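Local coordinates for aminotransferase (Paracoccus denitrificans, PDB 4GRX), which probably transfers amino groups from amine or omega-amino acid donors to carbonyl acceptors, using pyridoxal phosphate, as a class III omega-aminotransferase, at residues L62-G67 with I433-P438; V123-S128 with M306-L311; S169-G174 with P186-L191. All coordinates share one frame; numbering follows the deposited sequence.

How the contacts relate
Contacts 2 and 3 both reach the seven-stranded mixed sheet expected of a fold type I aminotransferase, at its two outermost strands: contact 2 joins strand 122-126 to strand 307-311, and contact 3 sets helix 167-172 against strand 188-191. Their centres lie about 21 Å apart, and their nearest atoms about 7 Å. Contact 1, across the chain's centre from both, ties together the loops that follow strands 60-63 and 432-435, which belong to two other sheets; its centre is about 25 Å and 27 Å from those of contacts 2 and 3. Along the chain the contacts are nested, 3 within 2 within 1, so residues 62-67 and 433-438 bring together early and late parts of the protein.

Contact 1: residues L62-G67 with I433-P438; sequences LDANSG and IVLCPP
A64 and S66 grip the backbone of C436, one at its N and the other at its O, where strands 60-63 and 432-435 run out into loops. The side chain of S66 begins with CB 3.2 Å from C436 O. With OG beside the backbone N and anti to the carbonyl carbon (chi1 -81°), the hydroxyl is directed at the same carbonyl and donates to C436 O over 2.8 Å, meeting the C=O at 140° and only slightly tilted from its plane. OG also lies near P438, 3.7 Å from the ring carbon CD, and hydrogen-bonds to R276 NH2. R276 reaches P437 O through NH1, so one guanidinium joins both segments.

The other grip is backbone: C436 N donates to A64 O at 2.8 Å. Beside this bond, A64 CB touches L435 CD2 at 4.1 Å, a small apolar contact. C436 SG, placed between its own backbone N and carbonyl carbon (chi1 60°), lies 3.6 Å from N65 O.

The 62-67 side is shaped by a type I turn from D63 to S66. D63 OD1 accepts from N65 N at 2.8 Å in an Asx turn and more weakly from G67 N, while OD2 bonds to Y94 of the second subunit. The side chain of N65 is about 7 Å from the bound delta-amino valeric acid, placing this buried junction close to the ligand.

Helix 443-463 packs against A64 and L435, helix 357-375 covers L435 and P437, and A64 pairs through its backbone with I425 in strand 424-425.

Contact 2: residues V123-S128 with M306-L311; sequences VFYTNS and MGAVIL
F124 and T126 pair with V309 and G307 in the antiparallel pairing of strands 123-126 and 307-311, whose axes approach to 4.5 Å with 157° between their directions. Both are hydrogen-bonded pairs. Between F124 and V309, F124 N lies in the plane of the V309 carbonyl, and V309 N, 2.9 Å from F124 O, comes nearly in line with the C=O of F124; between T126 and G307 each donor instead stands well above the plane of the carbonyl it meets.

T126 OG1 takes the position between its own backbone N and carbonyl carbon (chi1 61°). From there it donates to S128 O at 2.9 Å and lies over the backbone of G307, where a CB would collide with it; G307 thus lets the strands close here. Exchanging T126 for an alanine would probably leave S128 O without this donor and open a gap above G307.

Y125 points to the other face of the sheet, together with V123 and A308. Its ring meets G307 O at the edge, CD1 being 3.5 Å from that oxygen. M306, its chain bent at chi2 (93°), brings CE to 3.9 Å from Y125 CE1 at an oblique angle, and A308 CB touches both Y125 CD1 and V123 CG1. The phenol OH is hydrogen-bonded to S109.

S128 caps the N-terminus of helix 129-146 through E131 N, and its OG also bonds to E131 of the second subunit. That helix packs on F124 and T126, while helix 103-115 covers V123, Y125 and M306 on the reverse face. Strand 307-311 continues the sheet into strand 292-295; strand 122-126 is the outermost strand within the chain.

Contact 3: residues S169-G174 with P186-L191; sequences SASMTG and PGFIHL
S171 meets F188 and H190 in the tight part of this contact, within a beta-alpha-beta unit in which helix 167-172 connects strand 154-158 to its parallel neighbour 188-191. S171 CB sits over one face of the F188 ring in a CH-pi contact, 3.6 Å from its centroid and 18° off the normal. M172 CG adds an oblique contact with F188 CE1 at 3.7 Å. F188 CG lies anti to its carbonyl carbon (chi1 -65°), which turns the ring onto S171 and M172, and S171 OG is hydrogen-bonded to A167 O and L185 N. H190 NE2 donates to S171 O at 2.9 Å, with the bond bent to 134° and the oxygen tilted from the imidazole plane.

The outer part of the strand is looser. F188 and H190 both keep some exposure to solvent, and P186, just ahead of the strand, is exposed. I189 turns away from helix 167-172 and packs on helix 206-224. After T173 the chain passes over the imidazole in a second CH-pi contact, where G174 CA is 4.1 Å from the H190 ring centroid and almost directly above it.

Contact 1: residues L62-G67 with I433-P438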
loop_
_atom_site.group_PDB
_atom_site.type_symbol
_atom_site.label_atom_id
_atom_site.label_comp_id
_atom_site.label_asym_id
_atom_site.label_seq_id
_atom_site.Cartn_x
_atom_site.Cartn_y
_atom_site.Cartn_z
ATOM N N LEU A 62 10.522 -26.895 4.101
ATOM C CA LEU A 62 9.110 -26.855 4.469
ATOM C C LEU A 62 8.771 -25.527 5.162
ATOM O O LEU A 62 9.128 -25.320 6.319
ATOM C CB LEU A 62 8.782 -28.042 5.368
ATOM C CG LEU A 62 7.388 -28.160 5.972
ATOM C CD1 LEU A 62 6.326 -28.204 4.885
ATOM C CD2 LEU A 62 7.328 -29.402 6.850
ATOM N N ASP A 63 8.100 -24.624 4.450
ATOM C CA ASP A 63 7.808 -23.285 4.996
ATOM C C ASP A 63 6.583 -23.326 5.897
ATOM O O ASP A 63 5.460 -23.215 5.423
ATOM C CB ASP A 63 7.640 -22.228 3.885
ATOM C CG ASP A 63 7.530 -20.808 4.435
ATOM O OD1 ASP A 63 6.829 -20.599 5.454
ATOM O OD2 ASP A 63 8.141 -19.876 3.849
ATOM N N ALA A 64 6.817 -23.481 7.197
ATOM C CA ALA A 64 5.745 -23.584 8.188
ATOM C C ALA A 64 5.218 -22.212 8.597
ATOM O O ALA A 64 4.511 -22.087 9.589
ATOM C CB ALA A 64 6.223 -24.348 9.412
ATOM N N ASN A 65 5.554 -21.187 7.825
ATOM C CA ASN A 65 5.100 -19.826 8.100
ATOM C C ASN A 65 4.202 -19.336 6.975
ATOM O O ASN A 65 3.888 -18.151 6.889
ATOM C CB ASN A 65 6.312 -18.902 8.247
ATOM C CG ASN A 65 6.046 -17.737 9.163
ATOM O OD1 ASN A 65 5.955 -16.585 8.722
ATOM N ND2 ASN A 65 5.918 -18.020 10.448
ATOM N N SER A 66 3.802 -20.266 6.110
ATOM C CA SER A 66 2.952 -19.981 4.959
ATOM C C SER A 66 3.540 -18.868 4.143
ATOM O O SER A 66 2.805 -18.029 3.634
ATOM C CB SER A 66 1.546 -19.568 5.398
ATOM O OG SER A 66 0.749 -20.682 5.713
ATOM N N GLY A 67 4.862 -18.871 4.013
ATOM C CA GLY A 67 5.595 -17.689 3.592
ATOM C C GLY A 67 5.378 -16.645 4.668
ATOM O O GLY A 67 6.123 -16.570 5.645
ATOM N N ILE A 433 8.058 -18.834 19.387
ATOM C CA ILE A 433 8.226 -19.701 18.220
ATOM C C ILE A 433 6.871 -19.946 17.556
ATOM O O ILE A 433 6.007 -20.643 18.101
ATOM C CB ILE A 433 8.843 -21.043 18.623
ATOM C CG1 ILE A 433 10.099 -20.806 19.462
ATOM C CG2 ILE A 433 9.125 -21.904 17.393
ATOM C CD1 ILE A 433 10.225 -21.749 20.636
ATOM N N VAL A 434 6.697 -19.376 16.368
ATOM C CA VAL A 434 5.408 -19.348 15.695
ATOM C C VAL A 434 5.326 -20.399 14.601
ATOM O O VAL A 434 6.283 -20.645 13.868
ATOM C CB VAL A 434 5.136 -17.948 15.116
ATOM C CG1 VAL A 434 3.896 -17.931 14.248
ATOM C CG2 VAL A 434 4.991 -16.944 16.240
ATOM N N LEU A 435 4.166 -21.027 14.503
ATOM C CA LEU A 435 3.904 -21.999 13.472
ATOM C C LEU A 435 2.565 -21.644 12.854
ATOM O O LEU A 435 1.534 -21.559 13.560
ATOM C CB LEU A 435 3.876 -23.394 14.077
ATOM C CG LEU A 435 5.183 -24.010 14.587
ATOM C CD1 LEU A 435 4.905 -25.384 15.186
ATOM C CD2 LEU A 435 6.240 -24.115 13.484
ATOM N N CYS A 436 2.585 -21.380 11.550
ATOM C CA CYS A 436 1.371 -21.038 10.805
ATOM C C CYS A 436 1.439 -21.566 9.372
ATOM O O CYS A 436 1.445 -20.781 8.409
ATOM C CB CYS A 436 1.096 -19.521 10.842
ATOM S SG CYS A 436 2.395 -18.459 10.155
ATOM N N PRO A 437 1.471 -22.909 9.228
ATOM C CA PRO A 437 1.680 -23.568 7.933
ATOM C C PRO A 437 0.500 -23.374 6.964
ATOM O O PRO A 437 -0.593 -23.012 7.400
ATOM C CB PRO A 437 1.816 -25.059 8.306
ATOM C CG PRO A 437 1.442 -25.183 9.751
ATOM C CD PRO A 437 0.996 -23.854 10.257
ATOM N N PRO A 438 0.707 -23.623 5.653
ATOM C CA PRO A 438 -0.463 -23.566 4.760
ATOM C C PRO A 438 -1.568 -24.549 5.177
ATOM O O PRO A 438 -1.320 -25.564 5.845
ATOM C CB PRO A 438 0.107 -23.979 3.401
ATOM C CG PRO A 438 1.576 -23.787 3.506
ATOM C CD PRO A 438 1.921 -24.052 4.936
#

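Contact 2: residues V123-S128 with M306-L311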
loop_
_atom_site.group_PDB
_atom_site.type_symbol
_atom_site.label_atom_id
_atom_site.label_comp_id
_atom_site.label_asym_id
_atom_site.label_seq_id
_atom_site.Cartn_x
_atom_site.Cartn_y
_atom_site.Cartn_z
ATOM N N VAL A 123 -17.724 -2.007 0.534
ATOM C CA VAL A 123 -16.350 -2.480 0.426
ATOM C C VAL A 123 -15.485 -1.404 -0.256
ATOM O O VAL A 123 -15.832 -0.897 -1.338
ATOM C CB VAL A 123 -16.293 -3.813 -0.385
ATOM C CG1 VAL A 123 -14.919 -4.460 -0.310
ATOM C CG2 VAL A 123 -17.362 -4.797 0.090
ATOM N N PHE A 124 -14.371 -1.057 0.389
ATOM C CA PHE A 124 -13.341 -0.214 -0.224
ATOM C C PHE A 124 -12.011 -0.985 -0.335
ATOM O O PHE A 124 -11.672 -1.774 0.553
ATOM C CB PHE A 124 -13.168 1.085 0.565
ATOM C CG PHE A 124 -12.315 2.111 -0.139
ATOM C CD1 PHE A 124 -12.847 2.899 -1.172
ATOM C CD2 PHE A 124 -10.970 2.298 0.224
ATOM C CE1 PHE A 124 -12.059 3.848 -1.819
ATOM C CE2 PHE A 124 -10.183 3.248 -0.420
ATOM C CZ PHE A 124 -10.732 4.021 -1.439
ATOM N N TYR A 125 -11.262 -0.773 -1.422
ATOM C CA TYR A 125 -10.062 -1.594 -1.664
ATOM C C TYR A 125 -8.720 -0.884 -1.450
ATOM O O TYR A 125 -8.606 0.334 -1.613
ATOM C CB TYR A 125 -10.113 -2.253 -3.048
ATOM C CG TYR A 125 -11.233 -3.263 -3.207
ATOM C CD1 TYR A 125 -11.116 -4.550 -2.691
ATOM C CD2 TYR A 125 -12.409 -2.930 -3.878
ATOM C CE1 TYR A 125 -12.138 -5.473 -2.825
ATOM C CE2 TYR A 125 -13.437 -3.844 -4.014
ATOM C CZ TYR A 125 -13.298 -5.117 -3.487
ATOM O OH TYR A 125 -14.312 -6.037 -3.628
ATOM N N THR A 126 -7.712 -1.676 -1.085
ATOM C CA THR A 126 -6.344 -1.201 -0.938
ATOM C C THR A 126 -5.401 -2.241 -1.512
ATOM O O THR A 126 -5.840 -3.284 -2.023
ATOM C CB THR A 126 -5.965 -1.010 0.538
ATOM O OG1 THR A 126 -6.069 -2.262 1.217
ATOM C CG2 THR A 126 -6.876 -0.020 1.205
ATOM N N ASN A 127 -4.101 -1.985 -1.402
ATOM C CA ASN A 127 -3.120 -2.987 -1.818
ATOM C C ASN A 127 -2.645 -3.849 -0.665
ATOM O O ASN A 127 -2.454 -5.050 -0.830
ATOM C CB ASN A 127 -1.940 -2.337 -2.537
ATOM C CG ASN A 127 -2.370 -1.574 -3.776
ATOM O OD1 ASN A 127 -2.968 -2.143 -4.691
ATOM N ND2 ASN A 127 -2.081 -0.280 -3.806
ATOM N N SER A 128 -2.487 -3.247 0.510
ATOM C CA SER A 128 -1.956 -3.950 1.671
ATOM C C SER A 128 -2.889 -3.841 2.859
ATOM O O SER A 128 -3.795 -3.016 2.872
ATOM C CB SER A 128 -0.605 -3.363 2.036
ATOM O OG SER A 128 -0.747 -2.013 2.446
ATOM N N MET A 306 -3.622 -7.370 -2.174
ATOM C CA MET A 306 -4.997 -6.931 -2.048
ATOM C C MET A 306 -5.332 -6.654 -0.601
ATOM O O MET A 306 -4.933 -7.406 0.292
ATOM C CB MET A 306 -5.924 -8.028 -2.545
ATOM C CG MET A 306 -7.334 -7.580 -2.872
ATOM S SD MET A 306 -7.498 -7.163 -4.619
ATOM C CE MET A 306 -9.263 -7.366 -4.751
ATOM N N GLY A 307 -6.070 -5.572 -0.382
ATOM C CA GLY A 307 -6.674 -5.270 0.911
ATOM C C GLY A 307 -8.129 -4.862 0.755
ATOM O O GLY A 307 -8.537 -4.334 -0.282
ATOM N N ALA A 308 -8.915 -5.111 1.794
ATOM C CA ALA A 308 -10.323 -4.729 1.792
ATOM C C ALA A 308 -10.802 -4.263 3.152
ATOM O O ALA A 308 -10.563 -4.909 4.183
ATOM C CB ALA A 308 -11.195 -5.864 1.296
ATOM N N VAL A 309 -11.487 -3.130 3.129
ATOM C CA VAL A 309 -12.235 -2.632 4.265
ATOM C C VAL A 309 -13.694 -2.984 3.965
ATOM O O VAL A 309 -14.234 -2.531 2.937
ATOM C CB VAL A 309 -12.047 -1.105 4.383
ATOM C CG1 VAL A 309 -13.022 -0.485 5.379
ATOM C CG2 VAL A 309 -10.611 -0.789 4.760
ATOM N N ILE A 310 -14.300 -3.818 4.827
ATOM C CA ILE A 310 -15.731 -4.160 4.739
ATOM C C ILE A 310 -16.573 -3.512 5.853
ATOM O O ILE A 310 -16.587 -3.986 6.992
ATOM C CB ILE A 310 -15.980 -5.681 4.799
ATOM C CG1 ILE A 310 -15.037 -6.440 3.863
ATOM C CG2 ILE A 310 -17.438 -5.988 4.459
ATOM C CD1 ILE A 310 -15.095 -7.947 4.043
ATOM N N LEU A 311 -17.283 -2.442 5.525
ATOM C CA LEU A 311 -18.135 -1.776 6.513
ATOM C C LEU A 311 -19.452 -2.528 6.737
ATOM O O LEU A 311 -20.163 -2.831 5.770
ATOM C CB LEU A 311 -18.433 -0.342 6.072
ATOM C CG LEU A 311 -17.253 0.592 5.794
ATOM C CD1 LEU A 311 -17.722 1.834 5.050
ATOM C CD2 LEU A 311 -16.532 0.969 7.080
#

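Contact 3: residues S169-G174 with P186-L191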
loop_
_atom_site.group_PDB
_atom_site.type_symbol
_atom_site.label_atom_id
_atom_site.label_comp_id
_atom_site.label_asym_id
_atom_site.label_seq_id
_atom_site.Cartn_x
_atom_site.Cartn_y
_atom_site.Cartn_z
ATOM N N SER A 169 -0.692 3.090 10.872
ATOM C CA SER A 169 -0.775 1.670 11.239
ATOM C C SER A 169 0.369 1.212 12.150
ATOM O O SER A 169 0.201 0.300 12.959
ATOM C CB SER A 169 -0.938 0.765 10.000
ATOM O OG SER A 169 -0.002 1.059 8.974
ATOM N N ALA A 170 1.527 1.857 12.036
ATOM C CA ALA A 170 2.626 1.599 12.963
ATOM C C ALA A 170 2.347 2.216 14.346
ATOM O O ALA A 170 2.769 1.665 15.375
ATOM C CB ALA A 170 3.945 2.082 12.386
ATOM N N SER A 171 1.639 3.350 14.374
ATOM C CA SER A 171 1.239 3.965 15.644
ATOM C C SER A 171 0.196 3.076 16.299
ATOM O O SER A 171 0.051 3.049 17.527
ATOM C CB SER A 171 0.661 5.353 15.421
ATOM O OG SER A 171 1.624 6.224 14.871
ATOM N N MET A 172 -0.509 2.325 15.455
ATOM C CA MET A 172 -1.491 1.365 15.913
ATOM C C MET A 172 -0.838 0.090 16.524
ATOM O O MET A 172 -1.391 -0.567 17.416
ATOM C CB MET A 172 -2.405 1.035 14.747
ATOM C CG MET A 172 -3.319 2.183 14.357
ATOM S SD MET A 172 -4.624 1.549 13.292
ATOM C CE MET A 172 -4.034 2.170 11.734
ATOM N N THR A 173 0.367 -0.205 16.052
ATOM C CA THR A 173 1.102 -1.400 16.400
ATOM C C THR A 173 1.789 -1.221 17.754
ATOM O O THR A 173 2.522 -0.271 17.965
ATOM C CB THR A 173 2.098 -1.715 15.255
ATOM O OG1 THR A 173 1.347 -2.162 14.108
ATOM C CG2 THR A 173 3.148 -2.748 15.663
ATOM N N GLY A 174 1.550 -2.133 18.678
ATOM C CA GLY A 174 2.086 -1.953 20.017
ATOM C C GLY A 174 3.362 -2.730 20.242
ATOM O O GLY A 174 3.322 -3.789 20.850
ATOM N N PRO A 186 0.918 11.339 18.182
ATOM C CA PRO A 186 -0.154 11.646 19.144
ATOM C C PRO A 186 -1.474 10.988 18.711
ATOM O O PRO A 186 -1.754 10.870 17.503
ATOM C CB PRO A 186 -0.287 13.177 19.051
ATOM C CG PRO A 186 1.018 13.653 18.502
ATOM C CD PRO A 186 1.482 12.566 17.578
ATOM N N GLY A 187 -2.258 10.533 19.676
ATOM C CA GLY A 187 -3.612 10.075 19.395
ATOM C C GLY A 187 -3.793 8.572 19.304
ATOM O O GLY A 187 -4.877 8.094 18.939
ATOM N N PHE A 188 -2.741 7.821 19.615
ATOM C CA PHE A 188 -2.800 6.367 19.545
ATOM C C PHE A 188 -2.467 5.817 20.914
ATOM O O PHE A 188 -1.388 6.074 21.445
ATOM C CB PHE A 188 -1.853 5.848 18.451
ATOM C CG PHE A 188 -2.260 6.279 17.078
ATOM C CD1 PHE A 188 -3.011 5.439 16.266
ATOM C CD2 PHE A 188 -1.949 7.555 16.611
ATOM C CE1 PHE A 188 -3.441 5.859 15.003
ATOM C CE2 PHE A 188 -2.364 7.978 15.343
ATOM C CZ PHE A 188 -3.117 7.125 14.540
ATOM N N ILE A 189 -3.430 5.107 21.502
ATOM C CA ILE A 189 -3.329 4.615 22.874
ATOM C C ILE A 189 -3.263 3.094 22.869
ATOM O O ILE A 189 -4.061 2.436 22.196
ATOM C CB ILE A 189 -4.538 5.091 23.716
ATOM C CG1 ILE A 189 -4.600 6.611 23.741
ATOM C CG2 ILE A 189 -4.494 4.548 25.138
ATOM C CD1 ILE A 189 -5.965 7.154 24.101
ATOM N N HIS A 190 -2.320 2.544 23.629
ATOM C CA HIS A 190 -2.165 1.104 23.757
ATOM C C HIS A 190 -2.597 0.587 25.104
ATOM O O HIS A 190 -1.992 0.932 26.112
ATOM C CB HIS A 190 -0.721 0.725 23.481
ATOM C CG HIS A 190 -0.245 1.141 22.119
ATOM N ND1 HIS A 190 0.914 1.795 21.926
ATOM C CD2 HIS A 190 -0.827 0.985 20.863
ATOM C CE1 HIS A 190 1.071 2.047 20.608
ATOM N NE2 HIS A 190 0.007 1.545 19.960
ATOM N N LEU A 191 -3.646 -0.240 25.124
ATOM C CA LEU A 191 -4.196 -0.821 26.357
ATOM C C LEU A 191 -3.555 -2.168 26.594
ATOM O O LEU A 191 -2.876 -2.689 25.706
ATOM C CB LEU A 191 -5.685 -1.070 26.204
ATOM C CG LEU A 191 -6.619 -0.008 25.652
ATOM C CD1 LEU A 191 -7.804 -0.727 25.035
ATOM C CD2 LEU A 191 -7.062 0.911 26.774
#